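Local coordinates for protein Rik1-associated factor 1 (Schizosaccharomyces pombe, PDB 4O9D) that contributes to heterochromatin establishment within the Clr4 complex, which ubiquitylates and methylates histone H3, and is represented here by its WD-repeat propeller, at residues A[112-115]-A[121-124]; A[143-148]-A[153-158]; A[169-174]-A[199-204]. One frame throughout, in Å; residues are numbered along the deposited sequence.

Contact 1 of 3, residues A[112-115]-A[121-124]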
loop_
_atom_site.group_PDB
_atom_site.type_symbol
_atom_site.label_atom_id
_atom_site.label_comp_id
_atom_site.label_asym_id
_atom_site.label_seq_id
_atom_site.Cartn_x
_atom_site.Cartn_y
_atom_site.Cartn_z
ATOM N N ALA A 112 14.228 -7.444 6.985
ATOM C CA ALA A 112 14.438 -8.531 6.023
ATOM C C ALA A 112 13.373 -8.567 4.931
ATOM O O ALA A 112 12.223 -8.259 5.188
ATOM C CB ALA A 112 14.502 -9.895 6.761
ATOM N N VAL A 113 13.768 -8.910 3.704
ATOM C CA VAL A 113 12.804 -9.293 2.699
ATOM C C VAL A 113 12.773 -10.839 2.620
ATOM O O VAL A 113 13.832 -11.465 2.480
ATOM C CB VAL A 113 13.175 -8.718 1.313
ATOM C CG1 VAL A 113 12.093 -9.047 0.321
ATOM C CG2 VAL A 113 13.365 -7.196 1.382
ATOM N N LYS A 114 11.589 -11.444 2.708
ATOM C CA LYS A 114 11.458 -12.913 2.595
ATOM C C LYS A 114 10.602 -13.330 1.404
ATOM O O LYS A 114 9.743 -12.569 0.915
ATOM C CB LYS A 114 10.918 -13.534 3.893
ATOM C CG LYS A 114 11.904 -13.387 5.071
ATOM C CD LYS A 114 11.349 -13.841 6.431
ATOM C CE LYS A 114 12.400 -13.721 7.555
ATOM N NZ LYS A 114 11.939 -14.326 8.844
ATOM N N VAL A 115 10.855 -14.549 0.943
ATOM C CA VAL A 115 10.177 -15.112 -0.217
ATOM C C VAL A 115 9.559 -16.457 0.201
ATOM O O VAL A 115 10.293 -17.352 0.637
ATOM C CB VAL A 115 11.191 -15.364 -1.368
ATOM C CG1 VAL A 115 10.485 -15.975 -2.563
ATOM C CG2 VAL A 115 11.900 -14.076 -1.749
ATOM N N ASN A 121 6.481 -22.401 2.837
ATOM C CA ASN A 121 7.905 -22.673 2.954
ATOM C C ASN A 121 8.697 -21.416 2.625
ATOM O O ASN A 121 8.409 -20.754 1.643
ATOM C CB ASN A 121 8.350 -23.769 1.980
ATOM C CG ASN A 121 7.712 -25.115 2.265
ATOM O OD1 ASN A 121 7.651 -25.561 3.410
ATOM N ND2 ASN A 121 7.239 -25.767 1.218
ATOM N N LEU A 122 9.701 -21.108 3.431
ATOM C CA LEU A 122 10.599 -19.997 3.129
ATOM C C LEU A 122 11.572 -20.415 2.051
ATOM O O LEU A 122 12.345 -21.348 2.264
ATOM C CB LEU A 122 11.360 -19.594 4.378
ATOM C CG LEU A 122 12.289 -18.393 4.181
ATOM C CD1 LEU A 122 11.465 -17.094 4.123
ATOM C CD2 LEU A 122 13.301 -18.326 5.285
ATOM N N CYS A 123 11.540 -19.730 0.900
ATOM C CA CYS A 123 12.409 -20.065 -0.246
ATOM C C CYS A 123 13.591 -19.102 -0.453
ATOM O O CYS A 123 14.600 -19.451 -1.056
ATOM C CB CYS A 123 11.570 -20.087 -1.530
ATOM S SG CYS A 123 10.206 -21.312 -1.493
ATOM N N GLY A 124 13.469 -17.878 0.029
ATOM C CA GLY A 124 14.501 -16.888 -0.212
ATOM C C GLY A 124 14.528 -15.830 0.864
ATOM O O GLY A 124 13.521 -15.584 1.550
#

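Contact 2 of 3, residues A[143-148]-A[153-158]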
loop_
_atom_site.group_PDB
_atom_site.type_symbol
_atom_site.label_atom_id
_atom_site.label_comp_id
_atom_site.label_asym_id
_atom_site.label_seq_id
_atom_site.Cartn_x
_atom_site.Cartn_y
_atom_site.Cartn_z
ATOM N N LEU A 143 10.742 -8.190 -11.184
ATOM C CA LEU A 143 11.838 -7.562 -10.445
ATOM C C LEU A 143 11.243 -6.900 -9.212
ATOM O O LEU A 143 10.223 -6.195 -9.302
ATOM C CB LEU A 143 12.554 -6.518 -11.307
ATOM C CG LEU A 143 13.888 -5.938 -10.819
ATOM C CD1 LEU A 143 14.998 -7.032 -10.655
ATOM C CD2 LEU A 143 14.344 -4.825 -11.786
ATOM N N LEU A 144 11.861 -7.124 -8.060
ATOM C CA LEU A 144 11.308 -6.609 -6.805
ATOM C C LEU A 144 12.064 -5.361 -6.298
ATOM O O LEU A 144 13.281 -5.415 -6.091
ATOM C CB LEU A 144 11.322 -7.715 -5.756
ATOM C CG LEU A 144 10.748 -7.366 -4.381
ATOM C CD1 LEU A 144 9.274 -7.193 -4.470
ATOM C CD2 LEU A 144 11.106 -8.454 -3.358
ATOM N N ALA A 145 11.363 -4.237 -6.136
ATOM C CA ALA A 145 12.006 -3.044 -5.593
ATOM C C ALA A 145 11.698 -2.931 -4.116
ATOM O O ALA A 145 10.581 -3.225 -3.664
ATOM C CB ALA A 145 11.595 -1.778 -6.362
ATOM N N VAL A 146 12.704 -2.530 -3.355
ATOM C CA VAL A 146 12.607 -2.507 -1.924
ATOM C C VAL A 146 12.950 -1.109 -1.422
ATOM O O VAL A 146 13.988 -0.574 -1.798
ATOM C CB VAL A 146 13.586 -3.500 -1.341
ATOM C CG1 VAL A 146 13.411 -3.594 0.148
ATOM C CG2 VAL A 146 13.362 -4.865 -2.012
ATOM N N ALA A 147 12.094 -0.518 -0.578
ATOM C CA ALA A 147 12.422 0.770 0.028
ATOM C C ALA A 147 12.720 0.579 1.511
ATOM O O ALA A 147 11.893 0.081 2.273
ATOM C CB ALA A 147 11.296 1.808 -0.201
ATOM N N CYS A 148 13.915 0.999 1.921
ATOM C CA CYS A 148 14.395 0.719 3.270
ATOM C C CYS A 148 14.557 2.000 4.087
ATOM O O CYS A 148 14.914 3.058 3.555
ATOM C CB CYS A 148 15.729 -0.048 3.201
ATOM S SG CYS A 148 16.453 -0.384 4.828
ATOM N N GLY A 153 17.191 2.219 -1.568
ATOM C CA GLY A 153 16.343 1.258 -2.266
ATOM C C GLY A 153 17.183 0.048 -2.733
ATOM O O GLY A 153 18.401 0.148 -2.913
ATOM N N TYR A 154 16.542 -1.098 -2.907
ATOM C CA TYR A 154 17.207 -2.270 -3.480
ATOM C C TYR A 154 16.337 -2.836 -4.619
ATOM O O TYR A 154 15.096 -2.703 -4.595
ATOM C CB TYR A 154 17.413 -3.319 -2.399
ATOM C CG TYR A 154 18.152 -2.829 -1.174
ATOM C CD1 TYR A 154 19.546 -2.872 -1.112
ATOM C CD2 TYR A 154 17.465 -2.349 -0.071
ATOM C CE1 TYR A 154 20.235 -2.426 0.014
ATOM C CE2 TYR A 154 18.134 -1.913 1.056
ATOM C CZ TYR A 154 19.537 -1.957 1.089
ATOM O OH TYR A 154 20.210 -1.530 2.206
ATOM N N LEU A 155 16.989 -3.391 -5.641
ATOM C CA LEU A 155 16.310 -4.155 -6.681
ATOM C C LEU A 155 16.760 -5.623 -6.562
ATOM O O LEU A 155 17.967 -5.910 -6.591
ATOM C CB LEU A 155 16.643 -3.621 -8.080
ATOM C CG LEU A 155 16.180 -2.204 -8.479
ATOM C CD1 LEU A 155 16.719 -1.891 -9.876
ATOM C CD2 LEU A 155 14.635 -2.068 -8.418
ATOM N N LEU A 156 15.804 -6.539 -6.457
ATOM C CA LEU A 156 16.113 -7.957 -6.270
ATOM C C LEU A 156 15.483 -8.827 -7.343
ATOM O O LEU A 156 14.319 -8.647 -7.665
ATOM C CB LEU A 156 15.585 -8.429 -4.917
ATOM C CG LEU A 156 16.080 -7.681 -3.688
ATOM C CD1 LEU A 156 15.407 -8.197 -2.416
ATOM C CD2 LEU A 156 17.588 -7.798 -3.596
ATOM N N SER A 157 16.231 -9.775 -7.904
ATOM C CA SER A 157 15.602 -10.752 -8.790
ATOM C C SER A 157 15.566 -12.122 -8.130
ATOM O O SER A 157 16.359 -12.405 -7.224
ATOM C CB SER A 157 16.287 -10.815 -10.156
ATOM O OG SER A 157 17.481 -11.554 -10.104
ATOM N N THR A 158 14.615 -12.954 -8.548
ATOM C CA THR A 158 14.410 -14.256 -7.905
ATOM C C THR A 158 14.279 -15.364 -8.938
ATOM O O THR A 158 13.704 -15.149 -9.998
ATOM C CB THR A 158 13.120 -14.273 -7.006
ATOM O OG1 THR A 158 11.948 -14.045 -7.812
ATOM C CG2 THR A 158 13.205 -13.212 -5.923
#

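Contact 3 of 3, residues A[169-174]-A[199-204]. With EDO (1,2-ethanediol), chain F.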
loop_
_atom_site.group_PDB
_atom_site.type_symbol
_atom_site.label_atom_id
_atom_site.label_comp_id
_atom_site.label_asym_id
_atom_site.label_seq_id
_atom_site.Cartn_x
_atom_site.Cartn_y
_atom_site.Cartn_z
ATOM N N ALA A 169 20.823 -5.142 -6.311
ATOM C CA ALA A 169 21.419 -3.877 -6.740
ATOM C C ALA A 169 20.958 -2.775 -5.801
ATOM O O ALA A 169 19.775 -2.719 -5.429
ATOM C CB ALA A 169 21.007 -3.544 -8.191
ATOM N N ASN A 170 21.877 -1.886 -5.440
ATOM C CA ASN A 170 21.577 -0.802 -4.516
ATOM C C ASN A 170 21.158 0.423 -5.318
ATOM O O ASN A 170 21.768 0.730 -6.364
ATOM C CB ASN A 170 22.805 -0.442 -3.672
ATOM C CG ASN A 170 23.213 -1.542 -2.709
ATOM O OD1 ASN A 170 22.431 -2.429 -2.383
ATOM N ND2 ASN A 170 24.448 -1.479 -2.246
ATOM N N LEU A 171 20.099 1.091 -4.852
ATOM C CA LEU A 171 19.665 2.351 -5.417
ATOM C C LEU A 171 19.992 3.453 -4.407
ATOM O O LEU A 171 19.330 3.592 -3.360
ATOM C CB LEU A 171 18.144 2.345 -5.725
ATOM C CG LEU A 171 17.608 1.241 -6.653
ATOM C CD1 LEU A 171 16.040 1.266 -6.681
ATOM C CD2 LEU A 171 18.177 1.357 -8.047
ATOM N N ILE A 172 20.989 4.258 -4.757
ATOM C CA ILE A 172 21.667 5.134 -3.810
ATOM C C ILE A 172 21.525 6.567 -4.287
ATOM O O ILE A 172 21.845 6.869 -5.428
ATOM C CB ILE A 172 23.188 4.739 -3.710
ATOM C CG1 ILE A 172 23.338 3.316 -3.152
ATOM C CG2 ILE A 172 23.978 5.700 -2.835
ATOM C CD1 ILE A 172 24.788 2.821 -3.165
ATOM N N TYR A 173 20.985 7.438 -3.436
ATOM C CA TYR A 173 20.907 8.862 -3.763
ATOM C C TYR A 173 21.706 9.532 -2.658
ATOM O O TYR A 173 21.194 9.752 -1.562
ATOM C CB TYR A 173 19.447 9.327 -3.805
ATOM C CG TYR A 173 19.211 10.816 -4.045
ATOM C CD1 TYR A 173 20.244 11.667 -4.409
ATOM C CD2 TYR A 173 17.930 11.360 -3.881
ATOM C CE1 TYR A 173 20.010 13.021 -4.621
ATOM C CE2 TYR A 173 17.683 12.705 -4.080
ATOM C CZ TYR A 173 18.719 13.533 -4.456
ATOM O OH TYR A 173 18.471 14.870 -4.652
ATOM N N PRO A 174 23.002 9.787 -2.917
ATOM C CA PRO A 174 23.924 10.213 -1.859
ATOM C C PRO A 174 23.473 11.435 -1.081
ATOM O O PRO A 174 23.632 11.451 0.136
ATOM C CB PRO A 174 25.226 10.518 -2.620
ATOM C CG PRO A 174 25.149 9.720 -3.872
ATOM C CD PRO A 174 23.676 9.676 -4.228
ATOM N N VAL A 199 12.443 3.571 -11.603
ATOM C CA VAL A 199 12.040 3.304 -10.230
ATOM C C VAL A 199 11.911 4.664 -9.574
ATOM O O VAL A 199 12.859 5.456 -9.562
ATOM C CB VAL A 199 13.106 2.492 -9.481
ATOM C CG1 VAL A 199 12.671 2.210 -8.029
ATOM C CG2 VAL A 199 13.396 1.200 -10.249
ATOM N N ILE A 200 10.722 4.940 -9.054
ATOM C CA ILE A 200 10.463 6.176 -8.341
ATOM C C ILE A 200 10.628 5.875 -6.855
ATOM O O ILE A 200 10.079 4.894 -6.350
ATOM C CB ILE A 200 9.001 6.652 -8.608
ATOM C CG1 ILE A 200 8.750 6.825 -10.114
ATOM C CG2 ILE A 200 8.702 7.917 -7.833
ATOM C CD1 ILE A 200 7.209 6.680 -10.493
ATOM N N ILE A 201 11.385 6.696 -6.144
ATOM C CA ILE A 201 11.509 6.517 -4.703
ATOM C C ILE A 201 11.124 7.783 -3.926
ATOM O O ILE A 201 11.606 8.886 -4.215
ATOM C CB ILE A 201 12.934 6.173 -4.294
ATOM C CG1 ILE A 201 13.412 4.919 -5.023
ATOM C CG2 ILE A 201 13.026 5.961 -2.763
ATOM C CD1 ILE A 201 14.740 4.411 -4.527
ATOM N N GLY A 202 10.314 7.606 -2.898
ATOM C CA GLY A 202 9.890 8.738 -2.089
ATOM C C GLY A 202 10.587 8.644 -0.761
ATOM O O GLY A 202 10.662 7.554 -0.192
ATOM N N TYR A 203 11.104 9.778 -0.277
ATOM C CA TYR A 203 11.838 9.811 0.981
ATOM C C TYR A 203 11.108 10.632 2.054
ATOM O O TYR A 203 10.406 11.609 1.745
ATOM C CB TYR A 203 13.251 10.397 0.765
ATOM C CG TYR A 203 14.122 9.622 -0.203
ATOM C CD1 TYR A 203 13.994 9.788 -1.582
ATOM C CD2 TYR A 203 15.111 8.757 0.257
ATOM C CE1 TYR A 203 14.812 9.080 -2.485
ATOM C CE2 TYR A 203 15.920 8.037 -0.639
ATOM C CZ TYR A 203 15.775 8.215 -1.995
ATOM O OH TYR A 203 16.584 7.511 -2.871
ATOM N N ASP A 204 11.285 10.247 3.312
ATOM C CA ASP A 204 10.783 11.042 4.425
ATOM C C ASP A 204 11.853 11.060 5.518
ATOM O O ASP A 204 12.926 10.530 5.314
ATOM C CB ASP A 204 9.429 10.520 4.921
ATOM C CG ASP A 204 9.473 9.054 5.382
ATOM O OD1 ASP A 204 10.577 8.496 5.593
ATOM O OD2 ASP A 204 8.380 8.468 5.573
HETATM C C1 EDO F . 25.195 -5.957 -3.102
HETATM O O1 EDO F . 25.405 -5.332 -1.825
HETATM C C2 EDO F . 23.955 -5.306 -3.707
HETATM O O2 EDO F . 22.966 -5.149 -2.675
HETATM O O HOH W 1 18.723 5.972 -2.041
#

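Contact 1 of 3, residues A[112-115]-A[121-124]
Leu-122 carries CG on the far side of CB from its backbone N (chi1 -178°), while Lys-114 sets CG opposite its own carbonyl carbon (chi1 -66°), and these two torsions let the leucine branch slant over the root of the lysine chain. The touching atom is CD1 of Leu-122, which lies 3.6 Å from Lys-114 CB and 4.0 Å from Lys-114 CD. Beyond this contact the extended lysine leads away from Leu-122, and its NZ is hydrogen-bonded to the backbone O of Ser-77, in the loop that leads into strand 79-81.

On the backbone, the carbonyl oxygen of Val-115 is gripped twice. Cys-123 N reaches it at 2.7 Å, almost head-on to the carbonyl, whereas Gly-124 N approaches from a slant in a longer bond of 3.3 Å to the same Val-115 O. Two consecutive residues thus face one, which defines a classic beta bulge in the hairpin that ends the first WD repeat, whose strand 122-126 is the outer edge of the propeller blade. Across the bulge the short strands 113-115 and 122-124 are strongly turned against each other, with 116° between their directions.

Val-115 and Gly-124 form the hydrogen-bonded antiparallel pair at this point. Val-115 N donates to Gly-124 O at 2.9 Å, standing above the plane of that carbonyl, and the same Gly-124 O meets the CA of Lys-114 at 3.5 Å in a CA-H...O contact. The Val-115 side chain has CG2 beside the glycine backbone and sends CG1 to a loose apolar contact with Cys-123 CB at 4.4 Å; Phe-103 of the preceding strand 103-108 touches both residues.

Contact 2 of 3, residues A[143-148]-A[153-158]
The carbonyl oxygen of Tyr-154 takes the shortest bond of this strand pair, from Val-146 N at 2.7 Å, and is also met by Ala-145 CA at 3.3 Å in a CA-H...O contact. The reciprocal bond runs from Tyr-154 N to Val-146 O, arriving on a lone pair of that oxygen. Two residues along the ladder, past the non-hydrogen-bonded pair of Ala-145 and Leu-155, Leu-144 and Leu-156 exchange a second such pair, with their donors held in the carbonyl planes, and Leu-156 N lies 2.8 Å from Leu-144 O. This regular antiparallel hairpin supplies the two middle strands of a four-stranded propeller blade.

Its side chains sort onto two faces. Val-146, Leu-156 and the Tyr-154 ring share one, where Val-146 CG2 meets Leu-156 CD1 at 3.9 Å. Tyr-154 turns CG away from its carbonyl carbon (chi1 -55°), and the ring then offers its edge to the hairpin, CE2 lying 3.7 Å from Cys-148 CB. Phe-126 of the neighbouring blade stacks edge-to-face with this ring, whose OH is hydrogen-bonded to Asn-150. On the other face Leu-155 lays CD2 against Ala-145 CB at 3.7 Å, and Phe-188 of the following blade touches both residues. At the open end of the hairpin, away from its turn, Leu-143 brings its end closer to the partner strand, with CD1 3.5 Å from Leu-156 O and 4.0 Å from Ser-157 CB.

Contact 3 of 3, residues A[169-174]-A[199-204]
Leu-171 spans the seam between two blades of the beta-propeller, reaching from the outer strand of one to strand 198-204 of the next. Its CB lies 4.2 Å from Ile-201 CD1. From there CG is directed opposite the carbonyl carbon (chi1 -56°), and at the tip CD1 touches two side chains at once, Val-199 CG1 at 3.7 Å and Ile-201 CD1 at 4.0 Å. The leucine crosses both partners at a slant, and no hydrogen bond runs directly between the two segments.

Two residues further on, Tyr-173, the N-cap residue of a short helix, meets Tyr-203. Tyr-173 CB lies 3.5 Å from Tyr-203 OH, and Tyr-203 CE1 comes near the plane of the Tyr-173 ring at its edge, 4.1 Å from CD2 of Tyr-173. Phe-225 stacks with the Tyr-173 ring, while Ile-201 CG2 sits over one face of the Tyr-203 ring, offset toward its rim. A single water, in the plane of the Tyr-203 ring, makes the polar link between the two segments: Tyr-203 OH donates to it at 2.8 Å, the water in turn donates to Leu-171 O, and Tyr-173 N makes a weak bond to its oxygen at 3.0 Å.

In the fold
The three contacts follow one another along the chain through adjacent blades of the propeller. Contact 1 lies at a blade's outer edge, partly buried, and depends on backbone bonds whose regular pairing a bulge interrupts. Contact 2 is a buried, regular ladder in the middle of the next blade. Contact 3 is also buried, yet its segments belong to different blades and meet through side chains and a water. Blades touch directly too: Val-113 of contact 1 packs its CG2 on Val-146 CG1 of contact 2. Contact 2 and the first segment of contact 3 share one sheet, since strand 153-158 runs beside 165-171 and Gly-153 O probably accepts from Leu-171 N.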